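Local coordinates for 5-carboxyvanillate decarboxylase (Sphingomonas paucimobilis, PDB 4L6D), which probably decarboxylates 5-carboxyvanillate to vanillate, acting as a manganese-binding carboxy-lyase of the amidohydrolase superfamily, at residues A10-P15 / R52-T57; G288-M293 / K320-G325; A278-S283 / A313-D318. One frame throughout, in Å; residues are numbered along the deposited sequence. Where two conformers were deposited one is given.

Contact 1 (A10-P15 / R52-T57); sequences AVTFQP and RLSDVT
Thr12 N reaches Leu53 O over 3.2 Å with an N-H...O angle of 145°, the one direct hydrogen bond between residues 10-15 and 52-57. The donor stands well above the carbonyl plane. Beside it Val11 brings its CA to 3.2 Å from Leu53 O in a CA-H...O contact, so the oxygen near the end of helix 49-54 meets two neighbouring residues of the chain leaving the strand.

Two waters continue the polar seam. The first donates to Thr12 O and to Ser54 O, each at 2.8 Å, bridging backbone to backbone. The second joins side chains, donating to Gln14 OE1 and to Ser54 OG, which is also bonded to Ile50 O one helical turn back.

The carbon contacts flank these bonds. Ala10 CB meets Leu53 CD2 at 3.7 Å. With OG1 anti to the backbone N (chi1 -169°), Thr12 turns CG2 to rest 3.7 Å from Leu53 CB; the methyl also passes 3.4 Å from the hydroxyl oxygen Ser54 OG. Further along, Val11 CG2, anti to its backbone N, packs on Val56 CG2 at 3.8 Å.

Strand 5-11 is the first of the parallel barrel and carries the manganese ligand Glu8. Helix 49-54 packs where this strand runs out, and Ala10 brings the contact to the edge of the manganese and vanillate site of the amidohydrolase-type TIM barrel.

Contact 2 (G288-M293 / K320-G325); sequences GPENVM and KAMVAG
The last strand of the barrel, 292-293, meets the last long helix, 317-331, through Val292, Met293 and Val323, while Met322 reaches across to the turn before the strand. The backbones come closest at the strand, with Met293 CA 4.6 Å from Val323 CA. Val323 CA points its hydrogen at Val292 O, 3.4 Å away and fairly straight (160° at H), and Met293 CA makes a second, more bent CA-H...O contact with Val323 O at 3.5 Å. Val323 adds its branches to this meeting: CG2 comes to 3.7 Å from Val292 O, and CG1, anti to the backbone N (chi1 177°), faces Val292 CG1 at 4.2 Å.

This is the eighth strand of a TIM barrel with the C-terminal helix 317-331 packed close against it; helix 303-311 intervenes in the chain. The packed helix carries a wider pi-type turn at 322-325. Val323 is also tied by a backbone hydrogen bond to Trp294, just past the strand. One turn on, Asn327 ND2 bonds both Val292 O and Pro289 O, and farther along the helix Arg330 NH2 bonds Glu290 O.

Farther out, the Met322 chain bends at its last torsion (chi3 69°), bringing the terminal methyl onto the turn. CE lies 3.6 Å from Glu290 CG and 3.9 Å from Pro289 CB, with the proline ring alongside the methionine chain and the glutamate chain crossing it at a slant. Asn291 N bonds Gly288 O at 3.1 Å and closes the turn that offers Pro289 and Glu290 to this methyl.

Contact 3 (A278-S283 / A313-D318); sequences AALRYS and APIPED
Helix segment 278-283 and the turn at 313-315 stay well apart as backbones, the nearest CA atoms being those of Arg281 and Ile315 at 7.9 Å, so side chains make the contact. In the TIM barrel this joins helix 277-287, which connects the seventh and eighth strands, to the link between helices 303-311 and 317-331. That link is kinked by an inverse gamma turn centred on Pro314, where Ile315 N makes a weak bond to Ala313 O.

Leu280 supplies the buried part. Its CG lies anti to the backbone N (chi1 172°), which swings the branched end toward the link, where CD2 meets Ala313 CB at 3.9 Å and Ile315 CD1 at 4.3 Å. One methyl thus meets residues on both sides of the proline.

Arg281 takes the outer part. It was modelled in two conformers, and in the one described its chain bends at chi3 (-94°) and crosses Pro314 at about a right angle. Pro314 CG sits 3.6 Å from NE, at the edge of the guanidinium and near its plane, whereas Ala278 CA lies over one face toward the rim. In this conformer NH2 forms a salt bridge with Glu285 of the second subunit.

That subunit also packs Phe234 against Ala279 and Ser283. Within the helix, Ser283 OG donates to Ala279 O at 2.9 Å, and Ser283 N reaches the same oxygen from the opposite face of its carbonyl plane.

In the fold
Contacts 2 and 3 form one continuous patch, their centres 9 Å apart and their segments interleaved along the chain. Val292 CG1 touches Leu280 CD1 at 3.7 Å, so Val292 meets both helix 277-287 and helix 317-331; Ile315 CD1 lies 3.7 Å from Lys320 CA. Contact 1 stands apart, its centre 27 Å from that of contact 2 and 32 Å from that of contact 3. It lies beside the active site, the Ala10 side chain about 5 Å from both manganese and a bound vanillate, whereas that of Met293 is about 13 Å from the metal. Contact 3 instead takes part in the subunit interface, with the Arg281 side chain about 7 Å from a bound vanillate.

Contact 1 (A10-P15 / R52-T57)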
# COMPACT_ATOMS: atom_id res chain seq x y z
N ALA A 10 7.12 -4.29 -21.62
CA ALA A 10 8.51 -3.89 -21.53
C ALA A 10 9.33 -4.31 -22.73
O ALA A 10 9.11 -5.38 -23.32
CB ALA A 10 9.12 -4.47 -20.25
N VAL A 11 10.31 -3.48 -23.07
CA VAL A 11 11.25 -3.74 -24.15
C VAL A 11 12.61 -3.17 -23.72
O VAL A 11 12.68 -2.37 -22.80
CB VAL A 11 10.76 -3.09 -25.47
CG1 VAL A 11 10.82 -1.55 -25.39
CG2 VAL A 11 11.54 -3.59 -26.67
N THR A 12 13.68 -3.60 -24.37
CA THR A 12 14.95 -2.90 -24.18
C THR A 12 15.67 -2.79 -25.52
O THR A 12 15.23 -3.35 -26.52
CB THR A 12 15.85 -3.56 -23.13
OG1 THR A 12 16.95 -2.69 -22.84
CG2 THR A 12 16.37 -4.92 -23.62
N PHE A 13 16.78 -2.06 -25.52
CA PHE A 13 17.56 -1.81 -26.72
C PHE A 13 19.03 -1.97 -26.37
O PHE A 13 19.42 -1.71 -25.24
CB PHE A 13 17.29 -0.39 -27.25
CG PHE A 13 15.84 -0.10 -27.48
CD1 PHE A 13 15.18 -0.62 -28.58
CD2 PHE A 13 15.13 0.70 -26.59
CE1 PHE A 13 13.83 -0.35 -28.79
CE2 PHE A 13 13.79 0.97 -26.79
CZ PHE A 13 13.14 0.44 -27.90
N GLN A 14 19.83 -2.41 -27.33
CA GLN A 14 21.22 -2.75 -27.04
C GLN A 14 22.05 -1.66 -26.35
O GLN A 14 22.81 -1.97 -25.43
CB GLN A 14 21.94 -3.28 -28.29
CG GLN A 14 23.15 -4.16 -27.98
CD GLN A 14 22.79 -5.37 -27.14
OE1 GLN A 14 21.77 -6.02 -27.38
NE2 GLN A 14 23.62 -5.68 -26.14
N PRO A 15 21.93 -0.39 -26.76
CA PRO A 15 22.75 0.59 -26.03
C PRO A 15 22.42 0.67 -24.53
O PRO A 15 23.32 0.90 -23.73
CB PRO A 15 22.41 1.92 -26.73
CG PRO A 15 22.03 1.51 -28.13
CD PRO A 15 21.26 0.22 -27.93
N ARG A 52 14.41 -11.81 -24.20
CA ARG A 52 12.96 -11.67 -24.25
C ARG A 52 12.50 -10.21 -24.26
O ARG A 52 11.54 -9.86 -24.94
CB ARG A 52 12.31 -12.49 -23.13
CG ARG A 52 12.74 -13.96 -23.22
CD ARG A 52 11.97 -14.88 -22.31
NE ARG A 52 10.55 -14.84 -22.62
CZ ARG A 52 9.63 -14.38 -21.77
NH1 ARG A 52 10.00 -13.96 -20.57
NH2 ARG A 52 8.36 -14.35 -22.13
N LEU A 53 13.22 -9.37 -23.52
CA LEU A 53 12.95 -7.93 -23.52
C LEU A 53 13.30 -7.31 -24.87
O LEU A 53 12.59 -6.41 -25.36
CB LEU A 53 13.79 -7.26 -22.44
CG LEU A 53 13.31 -7.48 -21.00
CD1 LEU A 53 14.43 -7.14 -20.01
CD2 LEU A 53 12.09 -6.62 -20.72
N SER A 54 14.40 -7.77 -25.47
CA SER A 54 14.89 -7.18 -26.71
C SER A 54 14.00 -7.57 -27.87
O SER A 54 13.84 -6.82 -28.83
CB SER A 54 16.32 -7.63 -27.01
OG SER A 54 17.21 -7.24 -25.97
N ASP A 55 13.43 -8.77 -27.80
CA ASP A 55 12.62 -9.30 -28.89
C ASP A 55 11.30 -8.56 -29.05
O ASP A 55 10.54 -8.38 -28.09
CB ASP A 55 12.33 -10.78 -28.67
CG ASP A 55 11.21 -11.27 -29.55
OD1 ASP A 55 11.39 -11.23 -30.78
OD2 ASP A 55 10.16 -11.67 -29.01
N VAL A 56 11.01 -8.14 -30.28
CA VAL A 56 9.72 -7.52 -30.58
C VAL A 56 8.94 -8.32 -31.62
O VAL A 56 7.76 -8.64 -31.43
CB VAL A 56 9.90 -6.07 -31.05
CG1 VAL A 56 8.58 -5.48 -31.50
CG2 VAL A 56 10.47 -5.23 -29.92
N THR A 57 9.62 -8.67 -32.72
CA THR A 57 8.96 -9.29 -33.87
C THR A 57 9.08 -10.82 -33.95
O THR A 57 8.58 -11.42 -34.90
CB THR A 57 9.49 -8.69 -35.19
OG1 THR A 57 10.91 -8.91 -35.29
CG2 THR A 57 9.23 -7.20 -35.24
O HOH W 1 14.65 -4.16 -29.10
O HOH W 2 19.02 -5.53 -26.96

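Contact 2 (G288-M293 / K320-G325)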
# COMPACT_ATOMS: atom_id res chain seq x y z
N GLY A 288 -14.58 4.79 -12.44
CA GLY A 288 -15.29 4.93 -13.70
C GLY A 288 -14.64 4.04 -14.75
O GLY A 288 -13.43 3.85 -14.74
N PRO A 289 -15.46 3.47 -15.65
CA PRO A 289 -14.93 2.56 -16.67
C PRO A 289 -13.94 3.21 -17.65
O PRO A 289 -13.15 2.49 -18.24
CB PRO A 289 -16.19 2.07 -17.39
CG PRO A 289 -17.22 3.16 -17.15
CD PRO A 289 -16.92 3.63 -15.75
N GLU A 290 -13.97 4.53 -17.81
CA GLU A 290 -13.03 5.22 -18.70
C GLU A 290 -11.60 5.26 -18.15
O GLU A 290 -10.68 5.58 -18.88
CB GLU A 290 -13.50 6.65 -18.98
CG GLU A 290 -14.74 6.74 -19.84
CD GLU A 290 -15.33 8.13 -19.81
OE1 GLU A 290 -15.83 8.54 -18.73
OE2 GLU A 290 -15.28 8.82 -20.85
N ASN A 291 -11.42 4.92 -16.87
CA ASN A 291 -10.12 5.10 -16.23
C ASN A 291 -9.34 3.81 -15.97
O ASN A 291 -8.33 3.82 -15.27
CB ASN A 291 -10.28 5.85 -14.90
CG ASN A 291 -10.26 7.36 -15.07
OD1 ASN A 291 -9.96 7.88 -16.14
ND2 ASN A 291 -10.54 8.08 -13.99
N VAL A 292 -9.80 2.70 -16.55
CA VAL A 292 -9.14 1.42 -16.37
C VAL A 292 -8.74 0.82 -17.70
O VAL A 292 -9.57 0.66 -18.59
CB VAL A 292 -10.04 0.42 -15.62
CG1 VAL A 292 -9.27 -0.87 -15.32
CG2 VAL A 292 -10.58 1.04 -14.33
N MET A 293 -7.46 0.46 -17.83
CA MET A 293 -6.93 -0.14 -19.05
C MET A 293 -6.34 -1.51 -18.78
O MET A 293 -5.84 -1.78 -17.70
CB MET A 293 -5.84 0.74 -19.63
CG MET A 293 -6.37 2.05 -20.17
SD MET A 293 -5.07 3.17 -20.73
CE MET A 293 -4.45 3.80 -19.18
N LYS A 320 -16.14 -3.80 -21.42
CA LYS A 320 -14.99 -4.67 -21.66
C LYS A 320 -14.15 -4.11 -22.81
O LYS A 320 -12.92 -4.14 -22.75
CB LYS A 320 -15.46 -6.09 -21.99
CG LYS A 320 -14.31 -7.09 -22.08
CD LYS A 320 -14.77 -8.42 -22.62
CE LYS A 320 -15.57 -9.19 -21.59
NZ LYS A 320 -16.14 -10.43 -22.21
N ALA A 321 -14.81 -3.60 -23.85
CA ALA A 321 -14.07 -3.02 -24.99
C ALA A 321 -13.28 -1.79 -24.55
O ALA A 321 -12.16 -1.56 -25.02
CB ALA A 321 -15.01 -2.67 -26.12
N MET A 322 -13.86 -0.99 -23.65
CA MET A 322 -13.16 0.19 -23.13
C MET A 322 -11.90 -0.24 -22.39
O MET A 322 -10.80 0.27 -22.66
CB MET A 322 -14.06 1.01 -22.20
CG MET A 322 -15.31 1.57 -22.87
SD MET A 322 -16.59 2.11 -21.72
CE MET A 322 -15.77 3.52 -21.00
N VAL A 323 -12.04 -1.20 -21.48
CA VAL A 323 -10.91 -1.67 -20.69
C VAL A 323 -9.86 -2.37 -21.57
O VAL A 323 -8.65 -2.13 -21.43
CB VAL A 323 -11.37 -2.58 -19.55
CG1 VAL A 323 -10.17 -3.12 -18.78
CG2 VAL A 323 -12.31 -1.81 -18.62
N ALA A 324 -10.31 -3.21 -22.49
CA ALA A 324 -9.39 -3.99 -23.32
C ALA A 324 -8.54 -3.13 -24.25
O ALA A 324 -7.41 -3.48 -24.56
CB ALA A 324 -10.16 -5.02 -24.14
N GLY A 325 -9.09 -2.00 -24.71
CA GLY A 325 -8.35 -1.19 -25.66
C GLY A 325 -8.86 0.20 -25.96
O GLY A 325 -8.08 1.05 -26.38

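Contact 3 (A278-S283 / A313-D318)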
# COMPACT_ATOMS: atom_id res chain seq x y z
N ALA A 278 -12.42 -9.34 -9.24
CA ALA A 278 -12.94 -8.58 -8.11
C ALA A 278 -12.28 -7.21 -8.02
O ALA A 278 -12.96 -6.21 -7.77
CB ALA A 278 -12.74 -9.34 -6.80
N ALA A 279 -10.96 -7.17 -8.19
CA ALA A 279 -10.24 -5.90 -8.12
C ALA A 279 -10.59 -5.04 -9.32
O ALA A 279 -10.65 -3.81 -9.22
CB ALA A 279 -8.73 -6.13 -8.05
N LEU A 280 -10.81 -5.68 -10.47
CA LEU A 280 -11.19 -4.96 -11.69
C LEU A 280 -12.55 -4.31 -11.49
O LEU A 280 -12.73 -3.12 -11.80
CB LEU A 280 -11.23 -5.90 -12.90
CG LEU A 280 -11.80 -5.31 -14.19
CD1 LEU A 280 -10.95 -4.14 -14.66
CD2 LEU A 280 -11.88 -6.37 -15.29
N ARG A 281 -13.51 -5.08 -10.98
CA ARG A 281 -14.85 -4.57 -10.70
C ARG A 281 -14.83 -3.40 -9.71
O ARG A 281 -15.52 -2.39 -9.92
CB ARG A 281 -15.75 -5.69 -10.18
CG ARG A 281 -16.41 -6.52 -11.27
CD ARG A 281 -17.33 -7.60 -10.70
NE ARG A 281 -16.66 -8.89 -10.54
CZ ARG A 281 -16.26 -9.41 -9.38
NH1 ARG A 281 -15.66 -10.59 -9.34
NH2 ARG A 281 -16.48 -8.74 -8.25
N TYR A 282 -14.05 -3.53 -8.64
CA TYR A 282 -13.90 -2.47 -7.65
C TYR A 282 -13.36 -1.19 -8.31
O TYR A 282 -13.87 -0.08 -8.08
CB TYR A 282 -12.96 -2.92 -6.50
CG TYR A 282 -12.61 -1.76 -5.60
CD1 TYR A 282 -13.43 -1.43 -4.52
CD2 TYR A 282 -11.52 -0.94 -5.88
CE1 TYR A 282 -13.15 -0.33 -3.74
CE2 TYR A 282 -11.24 0.17 -5.10
CZ TYR A 282 -12.06 0.47 -4.04
OH TYR A 282 -11.80 1.57 -3.25
N SER A 283 -12.34 -1.34 -9.14
CA SER A 283 -11.69 -0.18 -9.76
C SER A 283 -12.62 0.54 -10.73
O SER A 283 -12.69 1.78 -10.74
CB SER A 283 -10.40 -0.60 -10.45
OG SER A 283 -9.51 -1.12 -9.48
N ALA A 313 -13.95 -11.36 -18.28
CA ALA A 313 -14.35 -10.47 -17.19
C ALA A 313 -15.88 -10.32 -17.13
O ALA A 313 -16.54 -10.16 -18.18
CB ALA A 313 -13.70 -9.12 -17.33
N PRO A 314 -16.45 -10.38 -15.92
CA PRO A 314 -17.91 -10.32 -15.76
C PRO A 314 -18.40 -8.88 -15.76
O PRO A 314 -18.89 -8.34 -14.76
CB PRO A 314 -18.13 -10.99 -14.40
CG PRO A 314 -16.88 -10.70 -13.65
CD PRO A 314 -15.77 -10.74 -14.67
N ILE A 315 -18.26 -8.26 -16.93
CA ILE A 315 -18.65 -6.88 -17.17
C ILE A 315 -19.29 -6.85 -18.56
O ILE A 315 -19.04 -7.74 -19.38
CB ILE A 315 -17.43 -5.93 -17.11
CG1 ILE A 315 -16.37 -6.36 -18.12
CG2 ILE A 315 -16.87 -5.89 -15.69
CD1 ILE A 315 -15.08 -5.55 -18.08
N PRO A 316 -20.13 -5.85 -18.84
CA PRO A 316 -20.79 -5.78 -20.14
C PRO A 316 -19.78 -5.63 -21.27
O PRO A 316 -18.67 -5.15 -21.02
CB PRO A 316 -21.66 -4.51 -20.02
CG PRO A 316 -21.90 -4.37 -18.56
CD PRO A 316 -20.62 -4.82 -17.90
N GLU A 317 -20.15 -6.04 -22.47
CA GLU A 317 -19.23 -6.01 -23.61
C GLU A 317 -18.72 -4.61 -23.93
O GLU A 317 -17.56 -4.44 -24.32
CB GLU A 317 -19.88 -6.63 -24.85
CG GLU A 317 -19.99 -8.14 -24.78
CD GLU A 317 -18.63 -8.81 -24.62
OE1 GLU A 317 -17.86 -8.83 -25.60
OE2 GLU A 317 -18.34 -9.33 -23.53
N ASP A 318 -19.57 -3.59 -23.79
CA ASP A 318 -19.08 -2.25 -24.09
C ASP A 318 -18.02 -1.77 -23.10
O ASP A 318 -17.02 -1.18 -23.49
CB ASP A 318 -20.19 -1.22 -24.35
CG ASP A 318 -21.19 -1.08 -23.21
OD1 ASP A 318 -21.00 -1.65 -22.11
OD2 ASP A 318 -22.19 -0.35 -23.44